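Local coordinates for protein arginine kinase (Cydia pomonella granulosis virus, PDB 6VVG) that probably acts as a serine/threonine protein kinase, moving phosphate from ATP to protein substrates, and binds adenosine monophosphate in its nucleotide pocket, at residues T177-I185 with I226-Y235; C118-L129 with W196-L207. All blocks are in the same frame, centred on the assembly; numbering follows the deposited sequence.

Interaction 1: residues T177-I185 with I226-Y235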
loop_
_atom_site.group_PDB
_atom_site.type_symbol
_atom_site.label_atom_id
_atom_site.label_comp_id
_atom_site.label_asym_id
_atom_site.label_seq_id
_atom_site.Cartn_x
_atom_site.Cartn_y
_atom_site.Cartn_z
ATOM N N THR A 177 -13.115 -18.628 1.414
ATOM C CA THR A 177 -12.377 -19.828 1.783
ATOM C C THR A 177 -12.166 -20.757 0.597
ATOM O O THR A 177 -11.089 -21.340 0.442
ATOM C CB THR A 177 -13.125 -20.554 2.904
ATOM O OG1 THR A 177 -13.342 -19.651 3.998
ATOM C CG2 THR A 177 -12.356 -21.772 3.384
ATOM N N VAL A 178 -13.175 -20.902 -0.261
ATOM C CA VAL A 178 -13.122 -21.936 -1.289
ATOM C C VAL A 178 -12.184 -21.544 -2.424
ATOM O O VAL A 178 -11.977 -22.320 -3.366
ATOM C CB VAL A 178 -14.524 -22.257 -1.840
ATOM C CG1 VAL A 178 -15.380 -22.939 -0.775
ATOM C CG2 VAL A 178 -15.208 -20.993 -2.349
ATOM N N TYR A 179 -11.615 -20.345 -2.354
ATOM C CA TYR A 179 -10.566 -19.936 -3.276
ATOM C C TYR A 179 -9.190 -19.937 -2.623
ATOM O O TYR A 179 -8.214 -19.531 -3.265
ATOM C CB TYR A 179 -10.867 -18.544 -3.851
ATOM C CG TYR A 179 -11.951 -18.509 -4.915
ATOM C CD1 TYR A 179 -13.287 -18.356 -4.567
ATOM C CD2 TYR A 179 -11.636 -18.614 -6.265
ATOM C CE1 TYR A 179 -14.281 -18.316 -5.529
ATOM C CE2 TYR A 179 -12.625 -18.579 -7.237
ATOM C CZ TYR A 179 -13.946 -18.428 -6.862
ATOM O OH TYR A 179 -14.932 -18.389 -7.822
ATOM N N PHE A 180 -9.084 -20.382 -1.370
ATOM C CA PHE A 180 -7.816 -20.335 -0.652
ATOM C C PHE A 180 -6.833 -21.354 -1.220
ATOM O O PHE A 180 -7.162 -22.534 -1.354
ATOM C CB PHE A 180 -8.020 -20.633 0.836
ATOM C CG PHE A 180 -8.586 -19.496 1.641
ATOM C CD1 PHE A 180 -9.119 -18.376 1.034
ATOM C CD2 PHE A 180 -8.596 -19.570 3.026
ATOM C CE1 PHE A 180 -9.645 -17.343 1.793
ATOM C CE2 PHE A 180 -9.120 -18.543 3.788
ATOM C CZ PHE A 180 -9.646 -17.429 3.170
ATOM N N SER A 181 -5.610 -20.909 -1.512
ATOM C CA SER A 181 -4.552 -21.822 -1.911
ATOM C C SER A 181 -4.059 -22.628 -0.712
ATOM O O SER A 181 -4.268 -22.235 0.439
ATOM C CB SER A 181 -3.385 -21.051 -2.516
ATOM O OG SER A 181 -2.647 -20.381 -1.505
ATOM N N PRO A 182 -3.392 -23.763 -0.956
ATOM C CA PRO A 182 -2.800 -24.503 0.176
ATOM C C PRO A 182 -1.940 -23.613 1.057
ATOM O O PRO A 182 -1.956 -23.742 2.287
ATOM C CB PRO A 182 -1.969 -25.600 -0.511
ATOM C CG PRO A 182 -2.635 -25.794 -1.856
ATOM C CD PRO A 182 -3.125 -24.411 -2.256
ATOM N N GLU A 183 -1.198 -22.690 0.444
ATOM C CA GLU A 183 -0.286 -21.837 1.197
ATOM C C GLU A 183 -1.044 -20.838 2.062
ATOM O O GLU A 183 -0.640 -20.562 3.198
ATOM C CB GLU A 183 0.650 -21.113 0.230
ATOM C CG GLU A 183 1.652 -22.022 -0.486
ATOM C CD GLU A 183 0.997 -22.965 -1.480
ATOM O OE1 GLU A 183 0.020 -22.554 -2.143
ATOM O OE2 GLU A 183 1.455 -24.123 -1.595
ATOM N N LYS A 184 -2.139 -20.274 1.545
ATOM C CA LYS A 184 -2.923 -19.352 2.362
ATOM C C LYS A 184 -3.592 -20.084 3.516
ATOM O O LYS A 184 -3.690 -19.546 4.627
ATOM C CB LYS A 184 -3.971 -18.630 1.514
ATOM C CG LYS A 184 -4.727 -17.549 2.292
ATOM C CD LYS A 184 -5.552 -16.642 1.385
ATOM C CE LYS A 184 -6.374 -15.653 2.208
ATOM N NZ LYS A 184 -6.901 -14.525 1.391
ATOM N N ILE A 185 -4.064 -21.311 3.273
ATOM C CA ILE A 185 -4.616 -22.118 4.357
ATOM C C ILE A 185 -3.584 -22.285 5.464
ATOM O O ILE A 185 -3.916 -22.250 6.654
ATOM C CB ILE A 185 -5.095 -23.482 3.824
ATOM C CG1 ILE A 185 -6.303 -23.301 2.902
ATOM C CG2 ILE A 185 -5.438 -24.412 4.980
ATOM C CD1 ILE A 185 -6.575 -24.488 1.996
ATOM N N ILE A 226 -17.839 -24.209 6.060
ATOM C CA ILE A 226 -16.592 -24.700 5.489
ATOM C C ILE A 226 -15.433 -23.857 6.004
ATOM O O ILE A 226 -15.478 -22.620 5.971
ATOM C CB ILE A 226 -16.659 -24.686 3.955
ATOM C CG1 ILE A 226 -15.534 -25.539 3.367
ATOM C CG2 ILE A 226 -16.555 -23.264 3.423
ATOM C CD1 ILE A 226 -15.674 -27.023 3.630
ATOM N N GLU A 227 -14.388 -24.526 6.482
ATOM C CA GLU A 227 -13.256 -23.852 7.088
ATOM C C GLU A 227 -11.988 -24.100 6.282
ATOM O O GLU A 227 -11.880 -25.109 5.575
ATOM C CB GLU A 227 -13.039 -24.330 8.528
ATOM C CG GLU A 227 -14.157 -23.943 9.486
ATOM C CD GLU A 227 -14.292 -22.438 9.661
ATOM O OE1 GLU A 227 -13.499 -21.687 9.054
ATOM O OE2 GLU A 227 -15.190 -22.003 10.412
ATOM N N PRO A 228 -11.011 -23.193 6.371
ATOM C CA PRO A 228 -9.786 -23.369 5.565
ATOM C C PRO A 228 -9.187 -24.771 5.615
ATOM O O PRO A 228 -8.803 -25.316 4.569
ATOM C CB PRO A 228 -8.841 -22.317 6.170
ATOM C CG PRO A 228 -9.777 -21.181 6.565
ATOM C CD PRO A 228 -11.031 -21.898 7.088
ATOM N N LYS A 229 -9.059 -25.359 6.805
ATOM C CA LYS A 229 -8.429 -26.667 6.912
ATOM C C LYS A 229 -9.299 -27.772 6.329
ATOM O O LYS A 229 -8.776 -28.835 5.981
ATOM C CB LYS A 229 -8.094 -26.961 8.376
ATOM C CG LYS A 229 -6.859 -26.222 8.880
ATOM C CD LYS A 229 -5.593 -26.732 8.207
ATOM C CE LYS A 229 -4.401 -25.818 8.487
ATOM N NZ LYS A 229 -3.937 -25.900 9.908
ATOM N N ASP A 230 -10.609 -27.545 6.206
ATOM C CA ASP A 230 -11.469 -28.506 5.524
ATOM C C ASP A 230 -11.179 -28.576 4.031
ATOM O O ASP A 230 -11.545 -29.564 3.383
ATOM C CB ASP A 230 -12.941 -28.146 5.733
ATOM C CG ASP A 230 -13.368 -28.242 7.182
ATOM O OD1 ASP A 230 -13.001 -29.231 7.848
ATOM O OD2 ASP A 230 -14.078 -27.327 7.652
ATOM N N MET A 231 -10.542 -27.548 3.465
ATOM C CA MET A 231 -10.239 -27.572 2.040
ATOM C C MET A 231 -9.100 -28.532 1.727
ATOM O O MET A 231 -9.063 -29.111 0.634
ATOM C CB MET A 231 -9.877 -26.170 1.548
ATOM C CG MET A 231 -10.986 -25.138 1.651
ATOM S SD MET A 231 -12.540 -25.644 0.894
ATOM C CE MET A 231 -12.034 -25.981 -0.792
ATOM N N LEU A 232 -8.171 -28.717 2.664
ATOM C CA LEU A 232 -6.971 -29.504 2.357
ATOM C C LEU A 232 -7.302 -30.917 1.939
ATOM O O LEU A 232 -6.776 -31.368 0.892
ATOM C CB LEU A 232 -6.030 -29.498 3.565
ATOM C CG LEU A 232 -5.153 -28.258 3.717
ATOM C CD1 LEU A 232 -4.132 -28.465 4.843
ATOM C CD2 LEU A 232 -4.430 -27.893 2.428
ATOM N N PRO A 233 -8.125 -31.692 2.653
ATOM C CA PRO A 233 -8.463 -33.038 2.162
ATOM C C PRO A 233 -8.995 -33.014 0.738
ATOM O O PRO A 233 -8.707 -33.917 -0.057
ATOM C CB PRO A 233 -9.525 -33.538 3.155
ATOM C CG PRO A 233 -9.297 -32.724 4.400
ATOM C CD PRO A 233 -8.830 -31.363 3.915
ATOM N N LEU A 234 -9.764 -31.978 0.396
ATOM C CA LEU A 234 -10.357 -31.899 -0.932
ATOM C C LEU A 234 -9.291 -31.704 -2.000
ATOM O O LEU A 234 -9.358 -32.317 -3.072
ATOM C CB LEU A 234 -11.375 -30.763 -0.970
ATOM C CG LEU A 234 -12.484 -30.899 0.073
ATOM C CD1 LEU A 234 -13.492 -29.773 -0.047
ATOM C CD2 LEU A 234 -13.176 -32.257 -0.062
ATOM N N TYR A 235 -8.292 -30.862 -1.723
ATOM C CA TYR A 235 -7.212 -30.660 -2.681
ATOM C C TYR A 235 -6.415 -31.937 -2.919
ATOM O O TYR A 235 -5.710 -32.037 -3.929
ATOM C CB TYR A 235 -6.276 -29.550 -2.197
ATOM C CG TYR A 235 -6.930 -28.191 -2.042
ATOM C CD1 TYR A 235 -8.171 -27.920 -2.600
ATOM C CD2 TYR A 235 -6.300 -27.180 -1.331
ATOM C CE1 TYR A 235 -8.767 -26.682 -2.457
ATOM C CE2 TYR A 235 -6.889 -25.938 -1.178
ATOM C CZ TYR A 235 -8.120 -25.694 -1.743
ATOM O OH TYR A 235 -8.702 -24.456 -1.591
HETATM O O HOH W 1 -16.161 -19.939 4.801
HETATM O O HOH W 2 -9.641 -23.607 -3.782
#
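Y235 carries CG anti to its carbonyl carbon (chi1 -61°) and I185 carries CG1 likewise (chi1 -67°); the two side chains come from opposite directions. I185 CD1 comes within 3.5 Å of Y235 CE2, approaching the ring obliquely. The I185 side chain is a knob set among P228, K229, L232 and Y235, with CD1 also 3.7 Å from M231 CB. F180 O lies at the edge of the Y235 ring, near its plane, and accepts from Y235 OH over a very short 2.5 Å. A water donates to this hydroxyl and also, at 2.7 Å, to V178 O. F180 lies alongside P228, its CE2 3.9 Å from P228 CG, and the ring is held between T177 CA over its centre and K184 CE on the opposite face. T177 CG2 packs 3.6 Å from P228 N, and its OG1 reaches I226 O through a second water. S181 OG accepts from K184 N at 3.1 Å, capping helix 182-185, and E183 forms a salt bridge with R264. The S181-P182-E183 sequence and this glutamate-arginine pair correspond to the APE motif of protein kinases, here closing the activation segment against the helix equivalent to αG.

Interaction 2: residues C118-L129 with W196-L207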
loop_
_atom_site.group_PDB
_atom_site.type_symbol
_atom_site.label_atom_id
_atom_site.label_comp_id
_atom_site.label_asym_id
_atom_site.label_seq_id
_atom_site.Cartn_x
_atom_site.Cartn_y
_atom_site.Cartn_z
ATOM N N CYS A 118 -12.711 -18.603 -22.933
ATOM C CA CYS A 118 -11.995 -18.804 -21.677
ATOM C C CYS A 118 -10.505 -18.532 -21.850
ATOM O O CYS A 118 -9.881 -17.902 -20.992
ATOM C CB CYS A 118 -12.230 -20.223 -21.164
ATOM S SG CYS A 118 -13.937 -20.579 -20.691
ATOM N N LYS A 119 -9.922 -18.998 -22.957
ATOM C CA LYS A 119 -8.511 -18.739 -23.223
ATOM C C LYS A 119 -8.222 -17.245 -23.206
ATOM O O LYS A 119 -7.302 -16.783 -22.524
ATOM C CB LYS A 119 -8.126 -19.350 -24.568
ATOM C CG LYS A 119 -6.673 -19.158 -24.963
ATOM C CD LYS A 119 -6.345 -19.931 -26.242
ATOM C CE LYS A 119 -4.950 -19.586 -26.749
ATOM N NZ LYS A 119 -4.606 -20.308 -28.003
ATOM N N LYS A 120 -9.019 -16.470 -23.941
ATOM C CA LYS A 120 -8.797 -15.028 -24.001
ATOM C C LYS A 120 -8.950 -14.381 -22.632
ATOM O O LYS A 120 -8.126 -13.550 -22.234
ATOM C CB LYS A 120 -9.761 -14.388 -24.986
ATOM N N ILE A 121 -9.985 -14.761 -21.886
ATOM C CA ILE A 121 -10.193 -14.201 -20.554
ATOM C C ILE A 121 -8.996 -14.502 -19.660
ATOM O O ILE A 121 -8.489 -13.628 -18.941
ATOM C CB ILE A 121 -11.498 -14.756 -19.958
ATOM C CG1 ILE A 121 -12.707 -14.119 -20.649
ATOM C CG2 ILE A 121 -11.548 -14.535 -18.465
ATOM C CD1 ILE A 121 -14.016 -14.852 -20.420
ATOM N N ILE A 122 -8.515 -15.743 -19.707
ATOM C CA ILE A 122 -7.439 -16.153 -18.812
ATOM C C ILE A 122 -6.150 -15.424 -19.156
ATOM O O ILE A 122 -5.401 -15.009 -18.263
ATOM C CB ILE A 122 -7.261 -17.681 -18.857
ATOM C CG1 ILE A 122 -8.434 -18.362 -18.146
ATOM C CG2 ILE A 122 -5.948 -18.076 -18.214
ATOM C CD1 ILE A 122 -8.547 -19.856 -18.404
ATOM N N ILE A 123 -5.858 -15.260 -20.447
ATOM C CA ILE A 123 -4.663 -14.519 -20.837
ATOM C C ILE A 123 -4.735 -13.099 -20.292
ATOM O O ILE A 123 -3.774 -12.585 -19.707
ATOM C CB ILE A 123 -4.499 -14.525 -22.368
ATOM C CG1 ILE A 123 -4.079 -15.911 -22.860
ATOM C CG2 ILE A 123 -3.479 -13.484 -22.796
ATOM C CD1 ILE A 123 -4.101 -16.060 -24.376
ATOM N N THR A 124 -5.882 -12.445 -20.479
ATOM C CA THR A 124 -6.058 -11.086 -19.982
ATOM C C THR A 124 -5.914 -11.034 -18.468
ATOM O O THR A 124 -5.218 -10.169 -17.926
ATOM C CB THR A 124 -7.428 -10.553 -20.411
ATOM O OG1 THR A 124 -7.548 -10.632 -21.836
ATOM C CG2 THR A 124 -7.615 -9.111 -19.962
ATOM N N LEU A 125 -6.576 -11.956 -17.765
ATOM C CA LEU A 125 -6.523 -11.959 -16.306
ATOM C C LEU A 125 -5.096 -12.140 -15.808
ATOM O O LEU A 125 -4.642 -11.421 -14.910
ATOM C CB LEU A 125 -7.424 -13.064 -15.759
ATOM C CG LEU A 125 -7.413 -13.299 -14.250
ATOM C CD1 LEU A 125 -7.847 -12.047 -13.519
ATOM C CD2 LEU A 125 -8.307 -14.480 -13.902
ATOM N N VAL A 126 -4.376 -13.111 -16.374
ATOM C CA VAL A 126 -3.002 -13.371 -15.951
ATOM C C VAL A 126 -2.130 -12.150 -16.212
ATOM O O VAL A 126 -1.337 -11.735 -15.358
ATOM C CB VAL A 126 -2.456 -14.619 -16.668
ATOM C CG1 VAL A 126 -0.953 -14.750 -16.456
ATOM C CG2 VAL A 126 -3.194 -15.867 -16.190
ATOM N N THR A 127 -2.270 -11.557 -17.399
ATOM C CA THR A 127 -1.481 -10.380 -17.743
ATOM C C THR A 127 -1.794 -9.217 -16.813
ATOM O O THR A 127 -0.885 -8.517 -16.354
ATOM C CB THR A 127 -1.745 -9.987 -19.195
ATOM O OG1 THR A 127 -1.259 -11.015 -20.067
ATOM C CG2 THR A 127 -1.071 -8.666 -19.532
ATOM N N ALA A 128 -3.078 -8.994 -16.527
ATOM C CA ALA A 128 -3.468 -7.888 -15.662
ATOM C C ALA A 128 -2.942 -8.090 -14.248
ATOM O O ALA A 128 -2.373 -7.172 -13.647
ATOM C CB ALA A 128 -4.989 -7.743 -15.654
ATOM N N LEU A 129 -3.131 -9.289 -13.693
ATOM C CA LEU A 129 -2.647 -9.547 -12.341
ATOM C C LEU A 129 -1.127 -9.440 -12.277
ATOM O O LEU A 129 -0.576 -8.948 -11.285
ATOM C CB LEU A 129 -3.112 -10.921 -11.867
ATOM C CG LEU A 129 -4.589 -11.016 -11.478
ATOM C CD1 LEU A 129 -4.985 -12.460 -11.183
ATOM C CD2 LEU A 129 -4.901 -10.125 -10.283
ATOM N N TRP A 196 -2.541 -16.688 -8.156
ATOM C CA TRP A 196 -2.480 -17.652 -9.249
ATOM C C TRP A 196 -3.361 -18.861 -8.968
ATOM O O TRP A 196 -4.003 -19.391 -9.881
ATOM C CB TRP A 196 -1.031 -18.070 -9.497
ATOM C CG TRP A 196 -0.178 -16.926 -9.970
ATOM C CD1 TRP A 196 1.098 -16.637 -9.585
ATOM C CD2 TRP A 196 -0.552 -15.907 -10.909
ATOM N NE1 TRP A 196 1.543 -15.509 -10.232
ATOM C CE2 TRP A 196 0.548 -15.041 -11.049
ATOM C CE3 TRP A 196 -1.710 -15.647 -11.651
ATOM C CZ2 TRP A 196 0.524 -13.936 -11.896
ATOM C CZ3 TRP A 196 -1.732 -14.549 -12.487
ATOM C CH2 TRP A 196 -0.621 -13.708 -12.606
ATOM N N TRP A 197 -3.406 -19.313 -7.713
ATOM C CA TRP A 197 -4.301 -20.414 -7.362
ATOM C C TRP A 197 -5.753 -20.036 -7.626
ATOM O O TRP A 197 -6.512 -20.809 -8.220
ATOM C CB TRP A 197 -4.107 -20.806 -5.897
ATOM C CG TRP A 197 -5.010 -21.910 -5.440
ATOM C CD1 TRP A 197 -6.282 -21.784 -4.961
ATOM C CD2 TRP A 197 -4.704 -23.309 -5.407
ATOM N NE1 TRP A 197 -6.790 -23.019 -4.638
ATOM C CE2 TRP A 197 -5.841 -23.973 -4.902
ATOM C CE3 TRP A 197 -3.583 -24.064 -5.758
ATOM C CZ2 TRP A 197 -5.885 -25.353 -4.737
ATOM C CZ3 TRP A 197 -3.629 -25.436 -5.593
ATOM C CH2 TRP A 197 -4.773 -26.066 -5.086
ATOM N N ALA A 198 -6.155 -18.841 -7.190
ATOM C CA ALA A 198 -7.513 -18.378 -7.454
ATOM C C ALA A 198 -7.777 -18.284 -8.951
ATOM O O ALA A 198 -8.873 -18.614 -9.417
ATOM C CB ALA A 198 -7.748 -17.026 -6.779
ATOM N N VAL A 199 -6.788 -17.826 -9.722
ATOM C CA VAL A 199 -6.932 -17.833 -11.175
ATOM C C VAL A 199 -7.206 -19.248 -11.664
ATOM O O VAL A 199 -8.049 -19.468 -12.542
ATOM C CB VAL A 199 -5.679 -17.240 -11.846
ATOM C CG1 VAL A 199 -5.704 -17.531 -13.343
ATOM C CG2 VAL A 199 -5.591 -15.746 -11.584
ATOM N N GLY A 200 -6.498 -20.229 -11.103
ATOM C CA GLY A 200 -6.743 -21.610 -11.477
ATOM C C GLY A 200 -8.173 -22.040 -11.216
ATOM O O GLY A 200 -8.790 -22.715 -12.042
ATOM N N VAL A 201 -8.722 -21.658 -10.062
ATOM C CA VAL A 201 -10.109 -22.003 -9.772
ATOM C C VAL A 201 -11.041 -21.320 -10.765
ATOM O O VAL A 201 -11.976 -21.939 -11.291
ATOM C CB VAL A 201 -10.466 -21.635 -8.320
ATOM C CG1 VAL A 201 -11.939 -21.936 -8.049
ATOM C CG2 VAL A 201 -9.571 -22.381 -7.341
ATOM N N VAL A 202 -10.804 -20.036 -11.036
ATOM C CA VAL A 202 -11.618 -19.321 -12.014
ATOM C C VAL A 202 -11.544 -20.008 -13.371
ATOM O O VAL A 202 -12.562 -20.177 -14.052
ATOM C CB VAL A 202 -11.175 -17.849 -12.103
ATOM C CG1 VAL A 202 -11.894 -17.142 -13.240
ATOM C CG2 VAL A 202 -11.417 -17.141 -10.781
ATOM N N ALA A 203 -10.340 -20.408 -13.789
ATOM C CA ALA A 203 -10.181 -21.047 -15.091
ATOM C C ALA A 203 -10.957 -22.356 -15.148
ATOM O O ALA A 203 -11.651 -22.643 -16.131
ATOM C CB ALA A 203 -8.696 -21.278 -15.380
ATOM N N TYR A 204 -10.856 -23.165 -14.093
ATOM C CA TYR A 204 -11.628 -24.400 -14.053
ATOM C C TYR A 204 -13.122 -24.112 -14.130
ATOM O O TYR A 204 -13.870 -24.832 -14.801
ATOM C CB TYR A 204 -11.308 -25.190 -12.785
ATOM C CG TYR A 204 -11.801 -26.619 -12.845
ATOM C CD1 TYR A 204 -13.146 -26.926 -12.653
ATOM C CD2 TYR A 204 -10.927 -27.660 -13.117
ATOM C CE1 TYR A 204 -13.599 -28.232 -12.726
ATOM C CE2 TYR A 204 -11.370 -28.967 -13.182
ATOM C CZ TYR A 204 -12.703 -29.246 -12.988
ATOM O OH TYR A 204 -13.141 -30.549 -13.054
ATOM N N GLU A 205 -13.571 -23.054 -13.457
ATOM C CA GLU A 205 -15.000 -22.777 -13.377
ATOM C C GLU A 205 -15.549 -22.311 -14.718
ATOM O O GLU A 205 -16.604 -22.779 -15.159
ATOM C CB GLU A 205 -15.266 -21.742 -12.285
ATOM C CG GLU A 205 -15.095 -22.310 -10.884
ATOM C CD GLU A 205 -15.328 -21.289 -9.793
ATOM O OE1 GLU A 205 -14.716 -20.202 -9.857
ATOM O OE2 GLU A 205 -16.118 -21.580 -8.870
ATOM N N ILE A 206 -14.855 -21.390 -15.392
ATOM C CA ILE A 206 -15.393 -20.921 -16.665
ATOM C C ILE A 206 -15.277 -22.002 -17.733
ATOM O O ILE A 206 -16.131 -22.098 -18.622
ATOM C CB ILE A 206 -14.726 -19.614 -17.128
ATOM C CG1 ILE A 206 -13.211 -19.761 -17.243
ATOM C CG2 ILE A 206 -15.094 -18.474 -16.192
ATOM C CD1 ILE A 206 -12.542 -18.530 -17.848
ATOM N N LEU A 207 -14.229 -22.827 -17.676
ATOM C CA LEU A 207 -14.070 -23.873 -18.682
ATOM C C LEU A 207 -15.107 -24.974 -18.501
ATOM O O LEU A 207 -15.678 -25.465 -19.483
ATOM C CB LEU A 207 -12.660 -24.459 -18.616
ATOM C CG LEU A 207 -11.548 -23.635 -19.264
ATOM C CD1 LEU A 207 -10.178 -24.155 -18.840
ATOM C CD2 LEU A 207 -11.685 -23.641 -20.776
#
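W196 and V126 cross at about a right angle, and the indole presents an edge rather than a face: its CH2 points at V126 O, in the ring plane and 3.5 Å away. L129 slides past the same indole in the opposite direction, bringing its CB to 3.8 Å from W196 CH2 at an oblique approach. One turn along, V199 is gripped by two leucines that reach toward it tip to tip. L129 CD1 lies 3.4 Å from V199 CG2, tighter than usual van der Waals contact, and L125 CD2 touches that same methyl. With chi1 at 168°, V199 sets CG1 anti to the backbone N, where it meets V126 CG2 crosswise.

The two helices run nearly antiparallel, at 165° with 10.3 Å between axes, and no hydrogen bond joins the two segments. Their place in the sequence identifies them as the kinase αE and αF helices, whose apposition lies in the core of the C-terminal lobe. Helix 247-256 closes one flank, F252 touching both I122 and A203, while Y268 and I271 of helix 268-272 cover V126 and W196.

Further along, the small A203 admits the end of I122, whose CD1 lies only 3.3 Å from A203 CB, again a tight pair. I206 crosses both I121 and I122 obliquely. Its CG1 sits between the backbone N and the carbonyl carbon (chi1 57°), a crowded rotamer that carries CG1 to 3.6 Å from C118 SG and CD1 toward C118 CB. L207 approaches C118 too, with CD2 3.5 Å from C118 CB. On the thiol itself, C118 SG lies 3.4 Å from I206 O.

How the interactions relate
The centres of the two interactions are 19 Å apart, and their segments alternate along the chain: 118-129, 177-185, 196-207, then 226-235. Helix 192-208 connects them. It contributes one partner to interaction 2, while W197, which has no contact with 118-129, packs against S181 and meets the Y235 ring with planes at about 55°. A second link is a probable, weak hydrogen bond from Y179 to E205, 2.7 Å between Y179 OH and E205 OE1. Both contacts belong to the C-terminal lobe of the kinase fold. Through W197 and E205, the end of the activation segment rests on helix 192-208, whose W196, V199, A203 and I206 are buried against 118-129.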